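Local coordinates for putative acetoin utilization protein, acetoin dehydrogenase (Thermus thermophilus, PDB 5AWE), which is of unknown function but, with two CBS domains and an ACT domain, probably senses a small ligand, as regulatory proteins of these families do, at residues T18-A23 and K50-A55; R34-E39 and V44-D49; G40-G45 and E113-V118; L109-M112 and L117-I120. All coordinates share one frame; numbering follows the deposited sequence.

Contact 1. Residues T18-A23 and K50-A55; sequences TPVLEA and KDLKDA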
loop_
_atom_site.group_PDB
_atom_site.type_symbol
_atom_site.label_atom_id
_atom_site.label_comp_id
_atom_site.label_asym_id
_atom_site.label_seq_id
_atom_site.Cartn_x
_atom_site.Cartn_y
_atom_site.Cartn_z
ATOM N N THR A 18 -8.892 13.056 14.710
ATOM C CA THR A 18 -9.400 11.885 14.002
ATOM C C THR A 18 -8.310 11.368 13.056
ATOM O O THR A 18 -7.697 12.143 12.323
ATOM C CB THR A 18 -10.654 12.244 13.171
ATOM O OG1 THR A 18 -11.657 12.792 14.035
ATOM C CG2 THR A 18 -11.206 11.012 12.472
ATOM N N PRO A 19 -8.048 10.050 13.069
ATOM C CA PRO A 19 -7.013 9.506 12.180
ATOM C C PRO A 19 -7.484 9.584 10.733
ATOM O O PRO A 19 -8.653 9.318 10.446
ATOM C CB PRO A 19 -6.850 8.053 12.645
ATOM C CG PRO A 19 -7.485 7.999 14.004
ATOM C CD PRO A 19 -8.597 9.015 13.959
ATOM N N VAL A 20 -6.578 9.944 9.829
ATOM C CA VAL A 20 -6.913 10.074 8.421
ATOM C C VAL A 20 -7.685 8.862 7.907
ATOM O O VAL A 20 -8.678 9.014 7.190
ATOM C CB VAL A 20 -5.633 10.282 7.555
ATOM C CG1 VAL A 20 -5.965 10.171 6.069
ATOM C CG2 VAL A 20 -5.038 11.659 7.835
ATOM N N LEU A 21 -7.247 7.661 8.277
ATOM C CA LEU A 21 -7.863 6.457 7.724
ATOM C C LEU A 21 -9.246 6.180 8.301
ATOM O O LEU A 21 -10.062 5.507 7.675
ATOM C CB LEU A 21 -6.948 5.238 7.917
ATOM C CG LEU A 21 -6.326 4.944 9.281
ATOM C CD1 LEU A 21 -7.346 4.292 10.212
ATOM C CD2 LEU A 21 -5.126 4.025 9.075
ATOM N N GLU A 22 -9.515 6.709 9.487
ATOM C CA GLU A 22 -10.840 6.577 10.064
ATOM C C GLU A 22 -11.788 7.537 9.360
ATOM O O GLU A 22 -12.936 7.195 9.073
ATOM C CB GLU A 22 -10.808 6.882 11.563
ATOM C CG GLU A 22 -11.722 5.983 12.393
ATOM C CD GLU A 22 -13.091 5.764 11.749
ATOM O OE1 GLU A 22 -14.062 6.451 12.149
ATOM O OE2 GLU A 22 -13.194 4.900 10.846
ATOM N N ALA A 23 -11.303 8.740 9.070
ATOM C CA ALA A 23 -12.106 9.730 8.368
ATOM C C ALA A 23 -12.545 9.173 7.020
ATOM O O ALA A 23 -13.700 9.317 6.628
ATOM C CB ALA A 23 -11.307 11.008 8.175
ATOM N N LYS A 50 -10.605 13.312 -1.502
ATOM C CA LYS A 50 -9.342 13.482 -2.214
ATOM C C LYS A 50 -8.191 13.834 -1.272
ATOM O O LYS A 50 -7.185 13.125 -1.227
ATOM C CB LYS A 50 -9.468 14.571 -3.277
ATOM C CG LYS A 50 -9.770 14.065 -4.674
ATOM C CD LYS A 50 -9.249 15.039 -5.729
ATOM C CE LYS A 50 -7.724 15.113 -5.704
ATOM N NZ LYS A 50 -7.191 16.181 -6.597
ATOM N N ASP A 51 -8.337 14.933 -0.533
ATOM C CA ASP A 51 -7.354 15.322 0.481
ATOM C C ASP A 51 -6.867 14.111 1.293
ATOM O O ASP A 51 -5.666 13.920 1.478
ATOM C CB ASP A 51 -7.956 16.351 1.451
ATOM C CG ASP A 51 -8.191 17.713 0.810
ATOM O OD1 ASP A 51 -8.822 18.566 1.473
ATOM O OD2 ASP A 51 -7.752 17.934 -0.344
ATOM N N LEU A 52 -7.806 13.302 1.779
ATOM C CA LEU A 52 -7.466 12.147 2.598
ATOM C C LEU A 52 -6.689 11.089 1.810
ATOM O O LEU A 52 -5.681 10.571 2.284
ATOM C CB LEU A 52 -8.738 11.521 3.175
ATOM C CG LEU A 52 -9.309 11.998 4.516
ATOM C CD1 LEU A 52 -8.451 13.117 5.130
ATOM C CD2 LEU A 52 -10.749 12.454 4.290
ATOM N N LYS A 53 -7.167 10.781 0.607
ATOM C CA LYS A 53 -6.539 9.789 -0.262
ATOM C C LYS A 53 -5.151 10.211 -0.744
ATOM O O LYS A 53 -4.235 9.391 -0.789
ATOM C CB LYS A 53 -7.428 9.524 -1.481
ATOM C CG LYS A 53 -8.488 8.447 -1.297
ATOM C CD LYS A 53 -9.255 8.588 0.002
ATOM C CE LYS A 53 -10.349 7.536 0.084
ATOM N NZ LYS A 53 -11.032 7.377 -1.231
ATOM N N ASP A 54 -4.998 11.482 -1.109
ATOM C CA ASP A 54 -3.735 11.970 -1.663
ATOM C C ASP A 54 -2.740 12.372 -0.580
ATOM O O ASP A 54 -1.667 12.900 -0.879
ATOM C CB ASP A 54 -3.975 13.170 -2.592
ATOM C CG ASP A 54 -4.653 12.781 -3.904
ATOM O OD1 ASP A 54 -4.954 11.583 -4.101
ATOM O OD2 ASP A 54 -4.889 13.684 -4.738
ATOM N N ALA A 55 -3.104 12.126 0.676
ATOM C CA ALA A 55 -2.245 12.471 1.802
ATOM C C ALA A 55 -0.846 11.905 1.600
ATOM O O ALA A 55 -0.690 10.728 1.283
ATOM C CB ALA A 55 -2.840 11.927 3.095
#
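V20 and L52 carry this contact, in which two helices of the first CBS domain meet mainly through aliphatic branches. The nearest CA atoms across it are those of V20 and L52, 6.2 Å apart, close enough for short side chains to span the gap. V20 places CG1 anti to its backbone N (chi1 170°), and this is the branch that does the touching: CG1 lies 4.0 Å from L52 CD1 and 3.8 Å from the carbonyl O of L52. The valine therefore reaches the helix backbone as well as the leucine tip, while its CG2 stands beside the backbone N. The two side chains pass antiparallel to one another, so contact is along their flanks; L52 CG itself comes within 4.1 Å of V20 O. The leucine splits its two methyls between two partners one helical turn apart. CD1 meets V20, and CD2 sits 4.2 Å from A23 CB. No hydrogen bond or salt bridge links the two segments, and all three touching residues are buried, consistent with plain hydrophobic packing. P19 is the N-cap residue of helix 20-30, and its carbonyl O accepts a bond from A23 N within the first turn. Around the pair, I24 and L27 of helix 20-30 extend the surface that receives L52, L75 covers V20 and A55, and V80 touches L52, so helix 49-53 packs against the start of helix 20-30 next to the hairpin of strands 34-39 and 42-48.

Contact 2. Residues R34-E39 and V44-D49; sequences RLPVME and VGLVTD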
loop_
_atom_site.group_PDB
_atom_site.type_symbol
_atom_site.label_atom_id
_atom_site.label_comp_id
_atom_site.label_asym_id
_atom_site.label_seq_id
_atom_site.Cartn_x
_atom_site.Cartn_y
_atom_site.Cartn_z
ATOM N N ARG A 34 -16.964 15.357 1.480
ATOM C CA ARG A 34 -16.189 16.313 2.242
ATOM C C ARG A 34 -16.611 16.282 3.703
ATOM O O ARG A 34 -17.728 15.897 4.036
ATOM C CB ARG A 34 -16.354 17.715 1.654
ATOM C CG ARG A 34 -17.775 18.180 1.567
ATOM C CD ARG A 34 -17.973 19.075 0.362
ATOM N NE ARG A 34 -17.991 18.331 -0.895
ATOM C CZ ARG A 34 -17.149 18.548 -1.899
ATOM N NH1 ARG A 34 -16.212 19.486 -1.795
ATOM N NH2 ARG A 34 -17.254 17.842 -3.017
ATOM N N LEU A 35 -15.698 16.678 4.576
ATOM C CA LEU A 35 -15.889 16.484 6.001
ATOM C C LEU A 35 -15.447 17.725 6.765
ATOM O O LEU A 35 -14.251 17.962 6.945
ATOM C CB LEU A 35 -15.074 15.271 6.456
ATOM C CG LEU A 35 -15.738 14.163 7.278
ATOM C CD1 LEU A 35 -17.214 14.039 6.935
ATOM C CD2 LEU A 35 -15.010 12.854 6.997
ATOM N N PRO A 36 -16.406 18.550 7.205
ATOM C CA PRO A 36 -16.001 19.747 7.948
ATOM C C PRO A 36 -15.360 19.272 9.245
ATOM O O PRO A 36 -15.704 18.201 9.733
ATOM C CB PRO A 36 -17.316 20.495 8.178
ATOM C CG PRO A 36 -18.379 19.444 8.064
ATOM C CD PRO A 36 -17.868 18.427 7.088
ATOM N N VAL A 37 -14.420 20.044 9.781
ATOM C CA VAL A 37 -13.711 19.640 10.987
ATOM C C VAL A 37 -14.028 20.553 12.173
ATOM O O VAL A 37 -13.683 21.735 12.163
ATOM C CB VAL A 37 -12.186 19.634 10.755
ATOM C CG1 VAL A 37 -11.469 19.105 12.002
ATOM C CG2 VAL A 37 -11.846 18.765 9.548
HETATM N N MSE A 38 -14.677 19.989 13.189
HETATM C CA MSE A 38 -15.061 20.731 14.399
HETATM C C MSE A 38 -14.056 20.591 15.545
HETATM O O MSE A 38 -13.518 19.515 15.795
HETATM C CB MSE A 38 -16.436 20.267 14.906
HETATM C CG MSE A 38 -17.568 20.417 13.898
HETATM SE SE MSE A 38 -17.753 22.105 13.359
HETATM C CE MSE A 38 -18.491 22.880 14.841
ATOM N N GLU A 39 -13.820 21.692 16.246
ATOM C CA GLU A 39 -13.048 21.670 17.478
ATOM C C GLU A 39 -13.505 22.818 18.381
ATOM O O GLU A 39 -13.736 23.934 17.912
ATOM C CB GLU A 39 -11.558 21.817 17.169
ATOM C CG GLU A 39 -10.655 21.655 18.385
ATOM C CD GLU A 39 -9.182 21.741 18.030
ATOM O OE1 GLU A 39 -8.805 22.680 17.293
ATOM O OE2 GLU A 39 -8.404 20.871 18.483
ATOM N N VAL A 44 -12.925 24.502 12.266
ATOM C CA VAL A 44 -11.500 24.825 12.224
ATOM C C VAL A 44 -10.800 24.338 10.964
ATOM O O VAL A 44 -9.603 24.556 10.786
ATOM C CB VAL A 44 -10.744 24.255 13.457
ATOM C CG1 VAL A 44 -11.413 24.728 14.735
ATOM C CG2 VAL A 44 -10.690 22.730 13.397
ATOM N N GLY A 45 -11.544 23.674 10.090
ATOM C CA GLY A 45 -10.934 23.132 8.890
ATOM C C GLY A 45 -11.884 22.297 8.067
ATOM O O GLY A 45 -13.007 22.024 8.479
ATOM N N LEU A 46 -11.426 21.885 6.890
ATOM C CA LEU A 46 -12.250 21.109 5.976
ATOM C C LEU A 46 -11.402 20.103 5.212
ATOM O O LEU A 46 -10.282 20.411 4.790
ATOM C CB LEU A 46 -12.968 22.042 4.997
ATOM C CG LEU A 46 -14.075 21.455 4.113
ATOM C CD1 LEU A 46 -13.483 20.915 2.839
ATOM C CD2 LEU A 46 -14.818 20.369 4.872
ATOM N N VAL A 47 -11.943 18.898 5.046
ATOM C CA VAL A 47 -11.248 17.833 4.338
ATOM C C VAL A 47 -12.163 17.162 3.321
ATOM O O VAL A 47 -13.334 16.894 3.609
ATOM C CB VAL A 47 -10.719 16.750 5.325
ATOM C CG1 VAL A 47 -9.602 17.314 6.181
ATOM C CG2 VAL A 47 -11.841 16.272 6.208
ATOM N N THR A 48 -11.625 16.893 2.136
ATOM C CA THR A 48 -12.320 16.073 1.150
ATOM C C THR A 48 -11.769 14.645 1.115
ATOM O O THR A 48 -10.707 14.355 1.673
ATOM C CB THR A 48 -12.180 16.646 -0.259
ATOM O OG1 THR A 48 -10.817 16.529 -0.679
ATOM C CG2 THR A 48 -12.604 18.110 -0.288
ATOM N N ASP A 49 -12.500 13.761 0.445
ATOM C CA ASP A 49 -12.053 12.394 0.228
ATOM C C ASP A 49 -10.727 12.413 -0.528
ATOM O O ASP A 49 -9.822 11.630 -0.226
ATOM C CB ASP A 49 -13.107 11.623 -0.574
ATOM C CG ASP A 49 -12.905 10.113 -0.516
ATOM O OD1 ASP A 49 -13.156 9.515 0.550
ATOM O OD2 ASP A 49 -12.503 9.522 -1.538
#
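Strands 34-39 and 44-48 pair as the antiparallel beta hairpin of the first CBS domain, L35 facing V47 and P36 facing L46; the strand directions differ by 162° and the axes approach to 4.5 Å. Four backbone hydrogen bonds define the pairing. L35 N donates to V47 O at 2.6 Å, and V47 N returns a bond to L35 O. Further along, V37 N donates to G45 O at 2.8 Å, and V44 N to V37 O (2.9 Å, 175° at the hydrogen). V44 and G45 thus both face V37, which makes a classic beta bulge. R34 CA also makes a weak CA-H...O contact with V47 O (3.2 Å).

Apolar contacts line both faces. On the face of L35, V37 and V47, L35 CB packs on V47 CG2 at 3.4 Å, and V37 CG2 reaches the same methyl. V37 CG1, anti to the backbone N (chi1 -176°), meets V44 CG2 at 4.0 Å, the two side chains crossing at about a right angle. On the other face L46 leans its CD2 over the P36 ring, 4.1 Å from P36 CB. The R34 guanidinium approaches T48 CG2 obliquely. T48 OG1 turns instead to D51 N, capping helix 49-53.

L27 of helix 20-30 covers L35, and M81 touches V47. Across the face of R34, P36 and M38 lie I120 and L117 of strand 116-122, so the hairpin is sandwiched between its own helix and the second CBS domain.

Contact 3. Residues G40-G45 and E113-V118; sequences GGRLVG and EGERLV
R42 and E115 meet at the surface through a single salt bridge, R42 NH1 to E115 OE1 at 2.8 Å, the only direct contact within 4.5 Å. The carboxylate oxygen comes to the edge of the guanidinium, near its plane, although the two flat groups are turned 33° against each other. The side chains run side by side in the same direction. R42 sets out with CG between its backbone N and carbonyl carbon (chi1 83°) and bends again at chi3, while E115 bends at chi2 (66°). These turns bring the charged ends together although the CA atoms lie 6.8 Å apart. The ion pair is therefore the tight spot of the contact, yet both residues are exposed, so solvent probably weakens its electrostatic pull.

The rest is looser and partly water-mediated. One water accepts from L43 N and donates to E115 O, at 2.7 Å in each case, and so bridges the two backbones. A second receives a weak bond from L117 N and donates to G41 O over 3.2 Å. On the inner side L43 and L117 turn toward the opposing segment, but L43 CD1 and L117 CD2 stay 4.9 Å apart.

E113 to R116 form a type II' turn with G114 at its second position, phi positive. It joins strand 108-113 to strand 116-122, whereas G40 and G41 join strand 34-39 to strand 42-48. L43 continues inward onto P36, M38 and M112, and L117 onto P110 and M112, so the hairpin turns of the two CBS repeats adjoin at the edge of a shared apolar interior, consistent with a paired-CBS (Bateman) module.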
loop_
_atom_site.group_PDB
_atom_site.type_symbol
_atom_site.label_atom_id
_atom_site.label_comp_id
_atom_site.label_asym_id
_atom_site.label_seq_id
_atom_site.Cartn_x
_atom_site.Cartn_y
_atom_site.Cartn_z
ATOM N N GLY A 40 -13.634 22.543 19.674
ATOM C CA GLY A 40 -14.092 23.574 20.584
ATOM C C GLY A 40 -15.455 24.091 20.164
ATOM O O GLY A 40 -15.844 25.207 20.508
ATOM N N GLY A 41 -16.182 23.275 19.407
ATOM C CA GLY A 41 -17.489 23.683 18.927
ATOM C C GLY A 41 -17.420 24.732 17.831
ATOM O O GLY A 41 -18.425 25.359 17.502
ATOM N N ARG A 42 -16.238 24.935 17.264
ATOM C CA ARG A 42 -16.116 25.827 16.124
ATOM C C ARG A 42 -15.520 25.116 14.902
ATOM O O ARG A 42 -14.839 24.101 15.032
ATOM C CB ARG A 42 -15.273 27.049 16.504
ATOM C CG ARG A 42 -13.774 26.845 16.425
ATOM C CD ARG A 42 -13.070 28.182 16.568
ATOM N NE ARG A 42 -13.841 29.248 15.934
ATOM C CZ ARG A 42 -13.464 30.522 15.877
ATOM N NH1 ARG A 42 -14.243 31.413 15.275
ATOM N NH2 ARG A 42 -12.313 30.904 16.419
ATOM N N LEU A 43 -15.800 25.648 13.717
ATOM C CA LEU A 43 -15.288 25.084 12.474
ATOM C C LEU A 43 -13.827 25.478 12.292
ATOM O O LEU A 43 -13.515 26.658 12.178
ATOM C CB LEU A 43 -16.110 25.607 11.296
ATOM C CG LEU A 43 -15.844 24.991 9.921
ATOM C CD1 LEU A 43 -16.206 23.513 9.937
ATOM C CD2 LEU A 43 -16.669 25.724 8.878
ATOM N N VAL A 44 -12.925 24.502 12.266
ATOM C CA VAL A 44 -11.500 24.825 12.224
ATOM C C VAL A 44 -10.800 24.338 10.964
ATOM O O VAL A 44 -9.603 24.556 10.786
ATOM C CB VAL A 44 -10.744 24.255 13.457
ATOM C CG1 VAL A 44 -11.413 24.728 14.735
ATOM C CG2 VAL A 44 -10.690 22.730 13.397
ATOM N N GLY A 45 -11.544 23.674 10.090
ATOM C CA GLY A 45 -10.934 23.132 8.890
ATOM C C GLY A 45 -11.884 22.297 8.067
ATOM O O GLY A 45 -13.007 22.024 8.479
ATOM N N GLU A 113 -24.744 29.255 10.354
ATOM C CA GLU A 113 -25.449 30.406 10.900
ATOM C C GLU A 113 -24.477 31.167 11.799
ATOM O O GLU A 113 -24.271 30.822 12.967
ATOM C CB GLU A 113 -26.676 29.950 11.685
ATOM C CG GLU A 113 -27.750 29.341 10.801
ATOM C CD GLU A 113 -28.922 28.813 11.587
ATOM O OE1 GLU A 113 -28.997 29.105 12.798
ATOM O OE2 GLU A 113 -29.766 28.107 10.997
ATOM N N GLY A 114 -23.861 32.197 11.233
ATOM C CA GLY A 114 -22.759 32.839 11.915
ATOM C C GLY A 114 -21.669 31.835 12.235
ATOM O O GLY A 114 -20.987 31.327 11.344
ATOM N N GLU A 115 -21.507 31.545 13.520
ATOM C CA GLU A 115 -20.436 30.674 13.973
ATOM C C GLU A 115 -20.886 29.215 14.023
ATOM O O GLU A 115 -20.054 28.308 14.045
ATOM C CB GLU A 115 -19.957 31.134 15.352
ATOM C CG GLU A 115 -18.440 31.278 15.485
ATOM C CD GLU A 115 -17.853 32.382 14.613
ATOM O OE1 GLU A 115 -16.670 32.737 14.829
ATOM O OE2 GLU A 115 -18.562 32.893 13.716
ATOM N N ARG A 116 -22.196 28.986 14.034
ATOM C CA ARG A 116 -22.726 27.624 14.102
ATOM C C ARG A 116 -22.816 26.917 12.742
ATOM O O ARG A 116 -22.971 27.565 11.705
ATOM C CB ARG A 116 -24.107 27.638 14.752
ATOM C CG ARG A 116 -24.626 26.259 15.083
ATOM C CD ARG A 116 -26.132 26.278 15.221
ATOM N NE ARG A 116 -26.578 25.788 16.525
ATOM C CZ ARG A 116 -26.603 24.506 16.874
ATOM N NH1 ARG A 116 -26.194 23.584 16.015
ATOM N NH2 ARG A 116 -27.057 24.149 18.069
ATOM N N LEU A 117 -22.730 25.587 12.756
ATOM C CA LEU A 117 -22.815 24.781 11.537
ATOM C C LEU A 117 -24.184 24.115 11.444
ATOM O O LEU A 117 -24.588 23.391 12.358
ATOM C CB LEU A 117 -21.715 23.708 11.533
ATOM C CG LEU A 117 -21.689 22.664 10.406
ATOM C CD1 LEU A 117 -21.384 23.340 9.078
ATOM C CD2 LEU A 117 -20.635 21.604 10.697
ATOM N N VAL A 118 -24.892 24.352 10.339
ATOM C CA VAL A 118 -26.253 23.849 10.183
ATOM C C VAL A 118 -26.430 22.852 9.039
ATOM O O VAL A 118 -27.413 22.110 8.999
ATOM C CB VAL A 118 -27.251 25.001 9.970
ATOM C CG1 VAL A 118 -27.264 25.907 11.195
ATOM C CG2 VAL A 118 -26.875 25.789 8.724
HETATM O O HOH W 1 -20.611 25.035 15.208
HETATM O O HOH W 2 -17.382 27.811 13.793
#

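Contact 4. Residues L109-M112 and L117-I120; sequences LPVM and LVGI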
loop_
_atom_site.group_PDB
_atom_site.type_symbol
_atom_site.label_atom_id
_atom_site.label_comp_id
_atom_site.label_asym_id
_atom_site.label_seq_id
_atom_site.Cartn_x
_atom_site.Cartn_y
_atom_site.Cartn_z
ATOM N N LEU A 109 -19.610 23.040 0.268
ATOM C CA LEU A 109 -19.567 24.265 1.050
ATOM C C LEU A 109 -20.276 24.097 2.390
ATOM O O LEU A 109 -21.473 23.800 2.442
ATOM C CB LEU A 109 -20.256 25.379 0.259
ATOM C CG LEU A 109 -19.557 26.700 -0.066
ATOM C CD1 LEU A 109 -18.124 26.458 -0.522
ATOM C CD2 LEU A 109 -20.364 27.404 -1.162
ATOM N N PRO A 110 -19.543 24.261 3.494
ATOM C CA PRO A 110 -20.208 24.119 4.792
ATOM C C PRO A 110 -21.221 25.261 4.923
ATOM O O PRO A 110 -20.941 26.389 4.515
ATOM C CB PRO A 110 -19.062 24.244 5.800
ATOM C CG PRO A 110 -17.835 23.873 5.020
ATOM C CD PRO A 110 -18.084 24.377 3.626
ATOM N N VAL A 111 -22.395 24.975 5.472
ATOM C CA VAL A 111 -23.392 26.019 5.634
ATOM C C VAL A 111 -23.474 26.421 7.092
ATOM O O VAL A 111 -23.524 25.575 7.984
ATOM C CB VAL A 111 -24.790 25.569 5.145
ATOM C CG1 VAL A 111 -25.789 26.712 5.307
ATOM C CG2 VAL A 111 -24.715 25.130 3.682
HETATM N N MSE A 112 -23.478 27.726 7.320
HETATM C CA MSE A 112 -23.338 28.271 8.662
HETATM C C MSE A 112 -24.535 29.120 9.052
HETATM O O MSE A 112 -25.255 29.637 8.199
HETATM C CB MSE A 112 -22.072 29.130 8.746
HETATM C CG MSE A 112 -20.799 28.398 8.354
HETATM SE SE MSE A 112 -20.462 27.028 9.468
HETATM C CE MSE A 112 -20.230 27.900 10.978
ATOM N N LEU A 117 -22.730 25.587 12.756
ATOM C CA LEU A 117 -22.815 24.781 11.537
ATOM C C LEU A 117 -24.184 24.115 11.444
ATOM O O LEU A 117 -24.588 23.391 12.358
ATOM C CB LEU A 117 -21.715 23.708 11.533
ATOM C CG LEU A 117 -21.689 22.664 10.406
ATOM C CD1 LEU A 117 -21.384 23.340 9.078
ATOM C CD2 LEU A 117 -20.635 21.604 10.697
ATOM N N VAL A 118 -24.892 24.352 10.339
ATOM C CA VAL A 118 -26.253 23.849 10.183
ATOM C C VAL A 118 -26.430 22.852 9.039
ATOM O O VAL A 118 -27.413 22.110 8.999
ATOM C CB VAL A 118 -27.251 25.001 9.970
ATOM C CG1 VAL A 118 -27.264 25.907 11.195
ATOM C CG2 VAL A 118 -26.875 25.789 8.724
ATOM N N GLY A 119 -25.485 22.831 8.107
ATOM C CA GLY A 119 -25.561 21.860 7.033
ATOM C C GLY A 119 -24.464 21.982 5.992
ATOM O O GLY A 119 -23.436 22.634 6.202
ATOM N N ILE A 120 -24.686 21.344 4.850
ATOM C CA ILE A 120 -23.703 21.370 3.789
ATOM C C ILE A 120 -24.401 21.423 2.427
ATOM O O ILE A 120 -25.384 20.720 2.198
ATOM C CB ILE A 120 -22.791 20.131 3.905
ATOM C CG1 ILE A 120 -21.520 20.335 3.089
ATOM C CG2 ILE A 120 -23.536 18.884 3.463
ATOM C CD1 ILE A 120 -20.317 19.727 3.748
#
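V111, L117 and I120 bury the most surface in this antiparallel beta hairpin of the second CBS domain, whose strand directions differ by 145°. V111 sits at a classic beta bulge, faced by both V118 and G119. Its carbonyl O receives V118 N at 3.0 Å and more weakly G119 N, while V111 N donates to G119 O at 2.7 Å. With CG1 anti to the backbone N (chi1 -179°), the valine meets V118 CG2 at 3.7 Å, the two valines standing nearly perpendicular. V111 CB also lies 3.4 Å from G119 O.

L117 works on the face of P110 and M112: its CD1 reaches P110 CB at 4.1 Å and lies close to V111 O. Strand 34-39 covers this face, while L109 turns to helix 94-103. I120 pairs with P110 across the two strands, and its CG1 leans on L109 O at 3.5 Å. At the far end of the pairing selenomethionine M112 folds back through bends at chi2 and chi3, setting its SE 3.8 Å from L117 CD1.

How the contacts relate
From the N terminus, contact 1 closes a loop of 26 residues within the first CBS domain, bringing the start of helix 20-30 to helix 49-53. Contact 2 falls within that span and closes the short hairpin of strands 34-39 and 42-48; the two touch where L52 CD1 nears V47 CB. Contact 3 opens at the tip of this hairpin, shares V44 and G45 with contact 2, and runs 68 residues on to the second CBS domain, so it crosses contact 1 along the chain. Contact 4 closes the second hairpin and shares L117 and V118 with contact 3. The faces of the two hairpins pack together, tying contacts 2 and 4 across the CBS repeats.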